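Local coordinates for multiheme cytochrome cf (Carboxydothermus ferrireducens DSM 11255, PDB 6QVM), which probably carries electrons through its chain of c-type hemes, while set in the S-layer, to insoluble extracellular Fe(III) acceptors, at residues M246-P250 / D251-S255; T661-T664 / E665-D669; A195-S198 / R199-V203; L83-Q86 / N87-L91. All coordinates share one frame; numbering follows the deposited sequence. Where two conformers were deposited one is given.

Contact 1 of 4, residues M246-P250 / D251-S255. With HEC (heme c), chain J.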
loop_
_atom_site.group_PDB
_atom_site.type_symbol
_atom_site.label_atom_id
_atom_site.label_comp_id
_atom_site.label_asym_id
_atom_site.label_seq_id
_atom_site.Cartn_x
_atom_site.Cartn_y
_atom_site.Cartn_z
ATOM N N MET A 246 4.416 -11.524 -6.017
ATOM C CA MET A 246 3.824 -12.014 -7.260
ATOM C C MET A 246 4.828 -12.779 -8.119
ATOM O O MET A 246 4.450 -13.734 -8.812
ATOM C CB MET A 246 3.234 -10.844 -8.049
ATOM C CG MET A 246 2.639 -11.211 -9.401
ATOM S SD MET A 246 1.132 -12.195 -9.277
ATOM C CE MET A 246 0.539 -12.139 -10.966
ATOM N N VAL A 247 6.102 -12.398 -8.076
ATOM C CA VAL A 247 7.116 -12.944 -8.974
ATOM C C VAL A 247 8.282 -13.455 -8.141
ATOM O O VAL A 247 8.910 -12.686 -7.402
ATOM C CB VAL A 247 7.591 -11.898 -9.997
ATOM C CG1 VAL A 247 8.673 -12.470 -10.886
ATOM C CG2 VAL A 247 6.413 -11.391 -10.823
ATOM N N LYS A 248 8.579 -14.744 -8.271
ATOM C CA LYS A 248 9.644 -15.396 -7.525
ATOM C C LYS A 248 10.628 -16.072 -8.469
ATOM O O LYS A 248 10.350 -16.275 -9.655
ATOM C CB LYS A 248 9.094 -16.444 -6.552
ATOM C CG LYS A 248 8.223 -15.880 -5.446
ATOM C CD LYS A 248 8.986 -14.825 -4.673
ATOM C CE LYS A 248 8.210 -14.361 -3.463
ATOM N NZ LYS A 248 8.923 -13.275 -2.749
ATOM N N THR A 249 11.783 -16.433 -7.916
ATOM C CA THR A 249 12.690 -17.383 -8.536
ATOM C C THR A 249 12.509 -18.750 -7.886
ATOM O O THR A 249 12.066 -18.848 -6.735
ATOM C CB THR A 249 14.145 -16.914 -8.406
ATOM O OG1 THR A 249 14.467 -16.707 -7.024
ATOM C CG2 THR A 249 14.374 -15.624 -9.186
ATOM N N PRO A 250 12.814 -19.835 -8.610
ATOM C CA PRO A 250 12.507 -21.184 -8.089
ATOM C C PRO A 250 13.137 -21.526 -6.742
ATOM O O PRO A 250 12.523 -22.265 -5.963
ATOM C CB PRO A 250 13.026 -22.102 -9.204
ATOM C CG PRO A 250 12.842 -21.295 -10.438
ATOM C CD PRO A 250 13.164 -19.871 -10.043
ATOM N N ASP A 251 14.340 -21.029 -6.433
ATOM C CA ASP A 251 14.967 -21.396 -5.163
ATOM C C ASP A 251 14.171 -20.898 -3.960
ATOM O O ASP A 251 14.379 -21.385 -2.844
ATOM C CB ASP A 251 16.407 -20.867 -5.103
ATOM C CG ASP A 251 16.508 -19.389 -5.438
ATOM O OD1 ASP A 251 15.959 -18.561 -4.681
ATOM O OD2 ASP A 251 17.143 -19.059 -6.463
ATOM N N PHE A 252 13.261 -19.945 -4.171
ATOM C CA PHE A 252 12.421 -19.437 -3.091
ATOM C C PHE A 252 11.553 -20.530 -2.478
ATOM O O PHE A 252 11.205 -20.457 -1.293
ATOM C CB PHE A 252 11.557 -18.295 -3.632
ATOM C CG PHE A 252 10.479 -17.822 -2.691
ATOM C CD1 PHE A 252 10.766 -16.920 -1.677
ATOM C CD2 PHE A 252 9.170 -18.259 -2.842
ATOM C CE1 PHE A 252 9.772 -16.471 -0.829
ATOM C CE2 PHE A 252 8.175 -17.812 -2.000
ATOM C CZ PHE A 252 8.475 -16.914 -0.996
ATOM N N PHE A 253 11.197 -21.549 -3.255
ATOM C CA PHE A 253 10.287 -22.584 -2.790
ATOM C C PHE A 253 10.999 -23.810 -2.232
ATOM O O PHE A 253 10.329 -24.782 -1.877
ATOM C CB PHE A 253 9.343 -23.006 -3.924
ATOM C CG PHE A 253 8.449 -21.899 -4.411
ATOM C CD1 PHE A 253 7.237 -21.644 -3.790
ATOM C CD2 PHE A 253 8.819 -21.117 -5.492
ATOM C CE1 PHE A 253 6.415 -20.624 -4.234
ATOM C CE2 PHE A 253 7.998 -20.100 -5.945
ATOM C CZ PHE A 253 6.797 -19.851 -5.312
ATOM N N GLY A 254 12.322 -23.789 -2.129
ATOM C CA GLY A 254 13.021 -24.951 -1.600
ATOM C C GLY A 254 12.766 -26.185 -2.442
ATOM O O GLY A 254 12.891 -26.171 -3.671
ATOM N N SER A 255 12.399 -27.278 -1.773
ATOM C CA SER A 255 12.167 -28.555 -2.432
ATOM C C SER A 255 10.704 -28.981 -2.402
ATOM O O SER A 255 10.406 -30.150 -2.658
ATOM C CB SER A 255 13.053 -29.637 -1.820
ATOM O OG SER A 255 13.099 -29.511 -0.412
HETATM FE FE HEC J . -3.340 -5.142 -6.421
HETATM C CHA HEC J . -3.502 -8.476 -5.762
HETATM C CHB HEC J . -5.821 -4.570 -4.090
HETATM C CHC HEC J . -2.798 -1.752 -6.665
HETATM C CHD HEC J . -1.286 -5.673 -9.149
HETATM N NA HEC J . -4.446 -6.292 -5.153
HETATM C C1A HEC J . -4.387 -7.669 -5.080
HETATM C C2A HEC J . -5.415 -8.120 -4.165
HETATM C C3A HEC J . -6.060 -7.042 -3.706
HETATM C C4A HEC J . -5.466 -5.876 -4.324
HETATM C CMA HEC J . -7.237 -7.051 -2.712
HETATM C CAA HEC J . -5.708 -9.591 -3.800
HETATM C CBA HEC J . -4.944 -9.954 -2.531
HETATM C CGA HEC J . -5.351 -11.340 -2.106
HETATM O O1A HEC J . -5.540 -12.223 -2.989
HETATM O O2A HEC J . -5.480 -11.560 -0.874
HETATM N NB HEC J . -4.163 -3.473 -5.549
HETATM C C1B HEC J . -5.140 -3.469 -4.569
HETATM C C2B HEC J . -5.334 -2.105 -4.133
HETATM C C3B HEC J . -4.507 -1.317 -4.850
HETATM C C4B HEC J . -3.749 -2.170 -5.753
HETATM C CMB HEC J . -6.371 -1.695 -3.062
HETATM C CAB HEC J . -4.359 0.222 -4.750
HETATM C CBB HEC J . -3.957 0.696 -3.330
HETATM N NC HEC J . -2.293 -3.942 -7.715
HETATM C C1C HEC J . -2.136 -2.569 -7.571
HETATM C C2C HEC J . -1.171 -2.116 -8.562
HETATM C C3C HEC J . -0.696 -3.205 -9.213
HETATM C C4C HEC J . -1.431 -4.366 -8.715
HETATM C CMC HEC J . -0.667 -0.657 -8.697
HETATM C CAC HEC J . 0.347 -3.259 -10.372
HETATM C CBC HEC J . 1.729 -2.664 -10.003
HETATM N ND HEC J . -2.524 -6.809 -7.317
HETATM C C1D HEC J . -1.697 -6.790 -8.444
HETATM C C2D HEC J . -1.346 -8.152 -8.771
HETATM C C3D HEC J . -2.038 -9.018 -7.714
HETATM C C4D HEC J . -2.744 -8.104 -6.852
HETATM C CMD HEC J . -0.463 -8.643 -9.934
HETATM C CAD HEC J . -1.975 -10.547 -7.575
HETATM C CBD HEC J . -0.890 -10.809 -6.524
HETATM C CGD HEC J . -0.574 -12.276 -6.383
HETATM O O1D HEC J . -1.456 -13.106 -6.729
HETATM O O2D HEC J . 0.551 -12.608 -5.918
HETATM O O HOH W 1 12.393 -24.875 -6.366
#
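Lys248 lays its side chain over one face of the Phe252 ring. This is the closely packed part of the contact, although the Phe252 ring itself remains exposed. The chain bends at its second torsion (chi2 -56°), and this folds the methylene groups back across the ring. CE sits 3.6 Å from the centroid of the Phe252 ring, a CH-pi contact. NZ is 4.2 Å from the same centroid, a cation-pi contact over the face, and it also bonds to Asn245. CB of Lys248 leans on a second ring, at 3.9 Å from Phe253 CE2. CD2 of Phe252 lies over the middle of the Phe253 ring. Phe253 is buried and touches Val273 of the neighbouring strand. Backbone bonds hold the turn. Phe252 N donates to Thr249 O at 3.0 Å, and Phe253 N donates to Pro250 O at 3.1 Å.

The side of Thr249, Asp251 and Gly254 is looser. Thr249 and Asp251 point the same way, and their OG1 and OD1 atoms are joined weakly at best. A water donates to Pro250 O at 2.6 Å and also to Gly254 O, so it clips the outer side of the turn. Gly254 has a positive phi and leads the chain out. At the other end, Met246 SD lies 3.4 Å from the propionate carbon CGD of a heme c. The segment thus runs from a heme pocket along strand 247-248, at the edge of a five-stranded antiparallel sheet, into a turn of consecutive i to i+3 bonds typical of a 3-10 helix.

Contact 2 of 4, residues T661-T664 / E665-D669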
loop_
_atom_site.group_PDB
_atom_site.type_symbol
_atom_site.label_atom_id
_atom_site.label_comp_id
_atom_site.label_asym_id
_atom_site.label_seq_id
_atom_site.Cartn_x
_atom_site.Cartn_y
_atom_site.Cartn_z
ATOM N N THR A 661 -37.116 -11.931 3.535
ATOM C CA THR A 661 -38.463 -12.213 3.040
ATOM C C THR A 661 -39.466 -12.304 4.185
ATOM O O THR A 661 -40.618 -11.872 4.047
ATOM C CB THR A 661 -38.473 -13.503 2.218
ATOM O OG1 THR A 661 -37.876 -14.557 2.988
ATOM C CG2 THR A 661 -37.719 -13.312 0.917
ATOM N N ALA A 662 -39.043 -12.842 5.329
ATOM C CA ALA A 662 -39.964 -13.056 6.441
ATOM C C ALA A 662 -40.252 -11.764 7.197
ATOM O O ALA A 662 -41.399 -11.507 7.582
ATOM C CB ALA A 662 -39.407 -14.117 7.388
ATOM N N LEU A 663 -39.228 -10.938 7.420
ATOM C CA LEU A 663 -39.483 -9.619 7.989
ATOM C C LEU A 663 -40.331 -8.773 7.051
ATOM O O LEU A 663 -41.103 -7.925 7.508
ATOM C CB LEU A 663 -38.167 -8.904 8.306
ATOM C CG LEU A 663 -38.304 -7.535 8.981
ATOM C CD1 LEU A 663 -39.090 -7.678 10.271
ATOM C CD2 LEU A 663 -36.944 -6.909 9.242
ATOM N N THR A 664 -40.229 -9.013 5.743
ATOM C CA THR A 664 -40.953 -8.200 4.771
ATOM C C THR A 664 -42.452 -8.468 4.823
ATOM O O THR A 664 -43.259 -7.533 4.819
ATOM C CB THR A 664 -40.403 -8.459 3.370
ATOM O OG1 THR A 664 -39.136 -7.803 3.229
ATOM C CG2 THR A 664 -41.368 -7.948 2.307
ATOM N N GLU A 665 -42.849 -9.740 4.878
ATOM C CA GLU A 665 -44.274 -10.048 4.916
ATOM C C GLU A 665 -44.873 -9.710 6.275
ATOM O O GLU A 665 -46.005 -9.220 6.354
ATOM C CB GLU A 665 -44.503 -11.511 4.550
ATOM C CG GLU A 665 -44.236 -11.801 3.079
ATOM C CD GLU A 665 -44.697 -13.181 2.648
ATOM O OE1 GLU A 665 -44.354 -14.167 3.332
ATOM O OE2 GLU A 665 -45.413 -13.278 1.629
ATOM N N LEU A 666 -44.113 -9.925 7.353
ATOM C CA LEU A 666 -44.561 -9.490 8.671
ATOM C C LEU A 666 -44.639 -7.976 8.767
ATOM O O LEU A 666 -45.349 -7.458 9.636
ATOM C CB LEU A 666 -43.628 -10.042 9.754
ATOM C CG LEU A 666 -44.080 -9.976 11.219
ATOM C CD1 LEU A 666 -44.808 -11.250 11.644
ATOM C CD2 LEU A 666 -42.893 -9.691 12.132
ATOM N N LEU A 667 -43.920 -7.257 7.900
ATOM C CA LEU A 667 -44.024 -5.801 7.887
ATOM C C LEU A 667 -45.214 -5.338 7.057
ATOM O O LEU A 667 -45.902 -4.385 7.434
ATOM C CB LEU A 667 -42.729 -5.175 7.362
ATOM C CG LEU A 667 -41.573 -5.003 8.344
ATOM C CD1 LEU A 667 -40.523 -4.052 7.783
ATOM C CD2 LEU A 667 -42.072 -4.520 9.698
ATOM N N LEU A 668 -45.470 -5.993 5.925
ATOM C CA LEU A 668 -46.577 -5.581 5.067
ATOM C C LEU A 668 -47.923 -5.949 5.681
ATOM O O LEU A 668 -48.897 -5.198 5.552
ATOM C CB LEU A 668 -46.420 -6.206 3.683
ATOM C CG LEU A 668 -45.224 -5.698 2.879
ATOM C CD1 LEU A 668 -45.239 -6.276 1.473
ATOM C CD2 LEU A 668 -45.220 -4.183 2.848
ATOM N N ASP A 669 -47.995 -7.095 6.363
ATOM C CA ASP A 669 -49.235 -7.497 7.020
ATOM C C ASP A 669 -49.558 -6.582 8.195
ATOM O O ASP A 669 -50.692 -6.107 8.329
ATOM C CB ASP A 669 -49.146 -8.954 7.465
ATOM C CG ASP A 669 -49.186 -9.919 6.295
ATOM O OD1 ASP A 669 -49.380 -9.462 5.144
ATOM O OD2 ASP A 669 -49.010 -11.132 6.525
#
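Leu663 and Leu667 meet one turn apart on helix 661-672, an alpha helix near the C terminus, in an i to i+4 contact. Their side chains cross at a slant. Leu663 sends CG away from its own backbone N (chi1 -177°), which carries CD1 forward along the helix. CD1 comes 4.1 Å from Leu667 CG. Leu667 takes the other common setting, with CG beside its backbone N (chi1 -82°). It therefore leans back over the preceding turn, and CG lies close to Leu663 O. Beyond this pair, Leu667 packs on Leu646, Ile649 and Val650 of helix 641-652.

A second pair, Thr664 and Leu668, follows one residue on and meets more loosely. The methyl CG2 of Thr664 is 4.3 Å from Leu668 CD1. The hydroxyl of Thr664 turns back to bond Asn660 O, so the residue is polar toward the start of the helix and apolar toward Leu668. Leu668 also reaches helix 606-628 at Val620.

Glu665 faces that helix too. Its carboxylate forms a salt bridge with Lys615, while its CG passes 3.7 Å from Thr661 O. Asp669 repeats the pattern one turn later with Arg619. Thr661 touches a heme c at the helix start.

Most of the backbone bonds run i to i+4. At Leu667, N is shared weakly between Leu663 O and Thr664 O. Thr664 O has a stronger partner in Leu668 N, at 2.9 Å and an N-H...O angle of 151°.

Contact 3 of 4, residues A195-S198 / R199-V203; sequences AAAS and RTEVV
Ser198 is the N-cap of helix 199-212, and Glu201 reaches back to it in the glutamate half of a capping box. The Ser-Arg-Thr-Glu start is consistent with an S-layer homology module, in which a similar Thr-Arg-x-Glu motif begins a helix.

Arg199 opens the helix. Its side chain turns away from the cap, and NE bonds to Leu95 O in a distant loop. Thr200 is exposed. It meets the cap only lightly, with CB 4.0 Å from Ser198 OG.

Glu201 carries most of the side-chain contact. Its CG lies beside its own backbone N (chi1 -66°), and the chain then runs out straight, so the carboxylate returns to the first turn. OE1 accepts from Ser198 N at 3.4 Å, a weak but nearly straight bond of 168°. The same oxygen takes a weak bond from Ser198 OG, also at 3.4 Å. One carboxylate oxygen thus faces both the N-H and the hydroxyl of the cap residue, weakly in each case. The other, OE2, makes a long, weak ion pair with Lys129. The backbone N of Glu201 is only weakly bonded to Ser198 O.

Val202 adds the apolar clasp. With Ala197 it forms a hydrophobic staple, joining the residue before the cap to the fourth helical residue. Val202 CG2 stands 4.1 Å from Ala197 CB. Just inside the staple, Val202 N donates to Ser198 O at 3.0 Å, almost in line with the C=O bond.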
loop_
_atom_site.group_PDB
_atom_site.type_symbol
_atom_site.label_atom_id
_atom_site.label_comp_id
_atom_site.label_asym_id
_atom_site.label_seq_id
_atom_site.Cartn_x
_atom_site.Cartn_y
_atom_site.Cartn_z
ATOM N N ALA A 195 52.395 1.528 16.323
ATOM C CA ALA A 195 51.800 2.662 17.012
ATOM C C ALA A 195 50.296 2.668 16.788
ATOM O O ALA A 195 49.818 2.331 15.703
ATOM C CB ALA A 195 52.412 3.973 16.516
ATOM N N ALA A 196 49.548 3.024 17.827
ATOM C CA ALA A 196 48.109 3.180 17.680
ATOM C C ALA A 196 47.812 4.292 16.686
ATOM O O ALA A 196 48.338 5.400 16.810
ATOM C CB ALA A 196 47.468 3.493 19.032
ATOM N N ALA A 197 47.001 3.985 15.678
ATOM C CA ALA A 197 46.619 4.995 14.702
ATOM C C ALA A 197 45.838 6.110 15.381
ATOM O O ALA A 197 44.918 5.850 16.162
ATOM C CB ALA A 197 45.783 4.362 13.594
ATOM N N SER A 198 46.212 7.350 15.089
ATOM C CA SER A 198 45.491 8.476 15.654
ATOM C C SER A 198 44.200 8.717 14.883
ATOM O O SER A 198 44.036 8.295 13.736
ATOM C CB SER A 198 46.352 9.739 15.641
ATOM O OG SER A 198 46.734 10.090 14.322
ATOM N N ARG A 199 43.275 9.408 15.543
ATOM C CA ARG A 199 42.007 9.758 14.916
ATOM C C ARG A 199 42.215 10.436 13.564
ATOM O O ARG A 199 41.498 10.152 12.597
ATOM C CB ARG A 199 41.218 10.650 15.872
ATOM C CG ARG A 199 39.873 11.118 15.339
ATOM C CD ARG A 199 38.845 11.277 16.441
ATOM N NE ARG A 199 37.963 10.108 16.474
ATOM C CZ ARG A 199 37.690 9.375 17.558
ATOM N NH1 ARG A 199 38.231 9.675 18.737
ATOM N NH2 ARG A 199 36.859 8.340 17.472
ATOM N N THR A 200 43.199 11.337 13.482
ATOM C CA THR A 200 43.496 12.032 12.234
ATOM C C THR A 200 43.827 11.052 11.115
ATOM O O THR A 200 43.367 11.215 9.979
ATOM C CB THR A 200 44.652 13.009 12.453
ATOM O OG1 THR A 200 44.223 14.078 13.305
ATOM C CG2 THR A 200 45.157 13.573 11.125
ATOM N N GLU A 201 44.597 10.007 11.429
ATOM C CA GLU A 201 45.005 9.054 10.401
ATOM C C GLU A 201 43.854 8.143 9.992
ATOM O O GLU A 201 43.725 7.796 8.813
ATOM C CB GLU A 201 46.199 8.240 10.889
ATOM C CG GLU A 201 47.449 9.084 11.085
ATOM C CD GLU A 201 48.639 8.269 11.559
ATOM O OE1 GLU A 201 48.570 7.709 12.677
ATOM O OE2 GLU A 201 49.628 8.158 10.797
ATOM N N VAL A 202 43.010 7.750 10.950
ATOM C CA VAL A 202 41.816 6.969 10.628
ATOM C C VAL A 202 40.893 7.767 9.714
ATOM O O VAL A 202 40.408 7.263 8.693
ATOM C CB VAL A 202 41.092 6.538 11.916
ATOM C CG1 VAL A 202 39.758 5.889 11.583
ATOM C CG2 VAL A 202 41.961 5.586 12.722
ATOM N N VAL A 203 40.650 9.033 10.061
ATOM C CA VAL A 203 39.736 9.862 9.284
ATOM C C VAL A 203 40.306 10.142 7.899
ATOM O O VAL A 203 39.577 10.136 6.901
ATOM C CB VAL A 203 39.423 11.158 10.053
ATOM C CG1 VAL A 203 38.802 12.203 9.132
ATOM C CG2 VAL A 203 38.507 10.855 11.217
#

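Contact 4 of 4, residues L83-Q86 / N87-L91. With HEC (heme c), chain E.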
loop_
_atom_site.group_PDB
_atom_site.type_symbol
_atom_site.label_atom_id
_atom_site.label_comp_id
_atom_site.label_asym_id
_atom_site.label_seq_id
_atom_site.Cartn_x
_atom_site.Cartn_y
_atom_site.Cartn_z
ATOM N N LEU A 83 21.168 7.296 8.060
ATOM C CA LEU A 83 21.672 6.149 8.810
ATOM C C LEU A 83 21.047 6.083 10.195
ATOM O O LEU A 83 20.660 5.005 10.662
ATOM C CB LEU A 83 23.195 6.220 8.917
ATOM C CG LEU A 83 23.967 6.200 7.597
ATOM C CD1 LEU A 83 25.453 6.435 7.840
ATOM C CD2 LEU A 83 23.741 4.892 6.855
ATOM N N PHE A 84 20.962 7.226 10.877
ATOM C CA PHE A 84 20.283 7.283 12.166
ATOM C C PHE A 84 18.888 6.677 12.072
ATOM O O PHE A 84 18.509 5.825 12.882
ATOM C CB PHE A 84 20.224 8.739 12.646
ATOM C CG PHE A 84 19.368 8.957 13.869
ATOM C CD1 PHE A 84 19.872 8.717 15.138
ATOM C CD2 PHE A 84 18.070 9.433 13.748
ATOM C CE1 PHE A 84 19.094 8.929 16.258
ATOM C CE2 PHE A 84 17.286 9.641 14.866
ATOM C CZ PHE A 84 17.800 9.390 16.122
ATOM N N MET A 85 18.125 7.074 11.052
ATOM C CA MET A 85 16.748 6.609 10.943
ATOM C C MET A 85 16.686 5.146 10.510
ATOM O O MET A 85 15.817 4.400 10.970
ATOM C CB MET A 85 15.970 7.499 9.980
ATOM C CG MET A 85 14.471 7.321 10.081
ATOM S SD MET A 85 13.549 8.596 9.208
ATOM C CE MET A 85 11.871 8.001 9.420
ATOM N N GLN A 86 17.596 4.714 9.631
ATOM C CA GLN A 86 17.646 3.305 9.253
ATOM C C GLN A 86 18.056 2.404 10.415
ATOM O O GLN A 86 17.704 1.218 10.416
ATOM C CB GLN A 86 18.610 3.101 8.083
ATOM C CG GLN A 86 18.233 3.855 6.823
ATOM C CD GLN A 86 19.063 3.443 5.629
ATOM O OE1 GLN A 86 20.254 3.748 5.539
ATOM N NE2 GLN A 86 18.433 2.743 4.696
ATOM N N ASN A 87 18.786 2.942 11.395
ATOM C CA ASN A 87 19.260 2.187 12.548
ATOM C C ASN A 87 18.278 2.212 13.711
ATOM O O ASN A 87 18.700 2.121 14.874
ATOM C CB ASN A 87 20.624 2.724 12.987
ATOM C CG ASN A 87 21.762 2.167 12.159
ATOM O OD1 ASN A 87 21.620 1.133 11.503
ATOM N ND2 ASN A 87 22.897 2.852 12.179
ATOM N N GLY A 88 16.984 2.335 13.439
ATOM C CA GLY A 88 16.017 2.449 14.518
ATOM C C GLY A 88 16.222 3.684 15.367
ATOM O O GLY A 88 16.070 3.626 16.592
ATOM N N LYS A 89 16.575 4.804 14.735
ATOM C CA LYS A 89 16.834 6.071 15.420
ATOM C C LYS A 89 17.894 5.899 16.508
ATOM O O LYS A 89 17.732 6.318 17.656
ATOM C CB LYS A 89 15.538 6.670 15.964
ATOM C CG LYS A 89 14.418 6.609 14.930
ATOM C CD LYS A 89 13.578 7.864 14.882
ATOM C CE LYS A 89 12.234 7.583 14.230
ATOM N NZ LYS A 89 11.720 8.733 13.440
ATOM N N LYS A 90 18.994 5.254 16.123
ATOM C CA LYS A 90 20.216 5.217 16.909
ATOM C C LYS A 90 21.371 5.623 16.006
ATOM O O LYS A 90 21.366 5.341 14.806
ATOM C CB LYS A 90 20.472 3.824 17.507
ATOM C CG LYS A 90 19.342 3.306 18.388
ATOM C CD LYS A 90 19.633 1.898 18.882
ATOM C CE LYS A 90 18.618 0.897 18.361
ATOM N NZ LYS A 90 19.108 0.164 17.164
ATOM N N LEU A 91 22.360 6.297 16.583
ATOM C CA LEU A 91 23.460 6.826 15.788
ATOM C C LEU A 91 24.282 5.698 15.174
ATOM O O LEU A 91 24.608 4.714 15.843
ATOM C CB LEU A 91 24.353 7.708 16.656
ATOM C CG LEU A 91 23.816 9.067 17.105
ATOM C CD1 LEU A 91 24.815 9.742 18.038
ATOM C CD2 LEU A 91 23.526 9.954 15.898
HETATM FE FE HEC E . 15.529 16.455 13.368
HETATM C CHA HEC E . 12.674 15.312 11.819
HETATM C CHB HEC E . 14.160 19.590 13.555
HETATM C CHC HEC E . 18.290 17.539 15.124
HETATM C CHD HEC E . 17.072 13.384 12.885
HETATM N NA HEC E . 13.753 17.286 12.808
HETATM C C1A HEC E . 12.725 16.647 12.145
HETATM C C2A HEC E . 11.691 17.619 11.857
HETATM C C3A HEC E . 12.112 18.806 12.325
HETATM C C4A HEC E . 13.412 18.617 12.931
HETATM C CMA HEC E . 11.355 20.148 12.253
HETATM C CAA HEC E . 10.372 17.306 11.109
HETATM C CBA HEC E . 9.172 17.491 12.035
HETATM C CGA HEC E . 9.027 16.303 12.947
HETATM O O1A HEC E . 8.602 16.502 14.116
HETATM O O2A HEC E . 9.330 15.162 12.510
HETATM N NB HEC E . 16.123 18.228 14.178
HETATM C C1B HEC E . 15.376 19.392 14.177
HETATM C C2B HEC E . 16.100 20.384 14.941
HETATM C C3B HEC E . 17.250 19.827 15.369
HETATM C C4B HEC E . 17.277 18.451 14.907
HETATM C CMB HEC E . 15.605 21.833 15.154
HETATM C CAB HEC E . 18.359 20.496 16.217
HETATM C CBB HEC E . 17.839 20.924 17.609
HETATM N NC HEC E . 17.341 15.633 13.869
HETATM C C1C HEC E . 18.320 16.247 14.633
HETATM C C2C HEC E . 19.406 15.300 14.833
HETATM C C3C HEC E . 19.050 14.129 14.259
HETATM C C4C HEC E . 17.756 14.333 13.620
HETATM C CMC HEC E . 20.662 15.588 15.690
HETATM C CAC HEC E . 19.860 12.800 14.177
HETATM C CBC HEC E . 20.237 12.219 15.560
HETATM N ND HEC E . 14.965 14.636 12.488
HETATM C C1D HEC E . 15.779 13.505 12.416
HETATM C C2D HEC E . 15.041 12.449 11.765
HETATM C C3D HEC E . 13.673 13.057 11.433
HETATM C C4D HEC E . 13.714 14.412 11.921
HETATM C CMD HEC E . 15.526 11.015 11.470
HETATM C CAD HEC E . 12.477 12.373 10.746
HETATM C CBD HEC E . 11.673 11.683 11.845
HETATM C CGD HEC E . 10.429 11.046 11.280
HETATM O O1D HEC E . 9.731 11.702 10.460
HETATM O O2D HEC E . 10.136 9.885 11.668
#
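The Phe84 ring is clamped between its own chain and a heme. Lys89 CA sits over the centre of one face, 3.6 Å from the ring centroid, as a CH-pi contact. The heme carbon CBC lies over the centre of the opposite face, 3.5 Å from Phe84 CD1. The heme methyl CMD stands at the ring's edge. Phe84 CG points away from its backbone N (chi1 171°), which sets the ring in this slot. Leu91 adds its CD2 at 3.9 Å from Phe84 CD1.

The chain can fold back like this because helix 79-86 ends in a Schellman motif. Gly88 has left-handed backbone angles, and Lys89 takes them as well. The two signature bonds are both weak: Lys89 N to Phe84 O at 2.9 Å, and Gly88 N to Met85 O at 3.4 Å. Asn87 N keeps a firmer bond to Leu83 O.

Lys89 continues past the ring to the heme edge. Its NZ comes within 2.6 Å of the propionate oxygen O2D and also bonds to Tyr27 OH. The ammonium group, if protonated as expected, probably offsets some of the propionate charge. Met85 runs out fully extended along the same heme edge. Its CE is 3.4 Å from O2D, and the side chain also touches a second heme c. Lys90 turns to the exposed side, where its NZ bonds to Asn87 O in the conformer given.

From the N terminus the order is contact 4, contact 3, contact 1, contact 2. Each joins two consecutive segments and closes only a short local turn. They lie in series, with none nested and none crossing. Contact 4 ends helix 79-86 beside the N-terminal hemes. Contact 3 starts helix 199-212, and its centre is about 26 Å from that of contact 4. Contact 1 turns the chain out of edge strand 247-248 beside a further heme. Contact 2 comes some 400 residues later and sets helix 661-672 against helices 606-628 and 641-652. The centres of contacts 2 and 3 are about 90 Å apart, on opposite sides of the elongated chain.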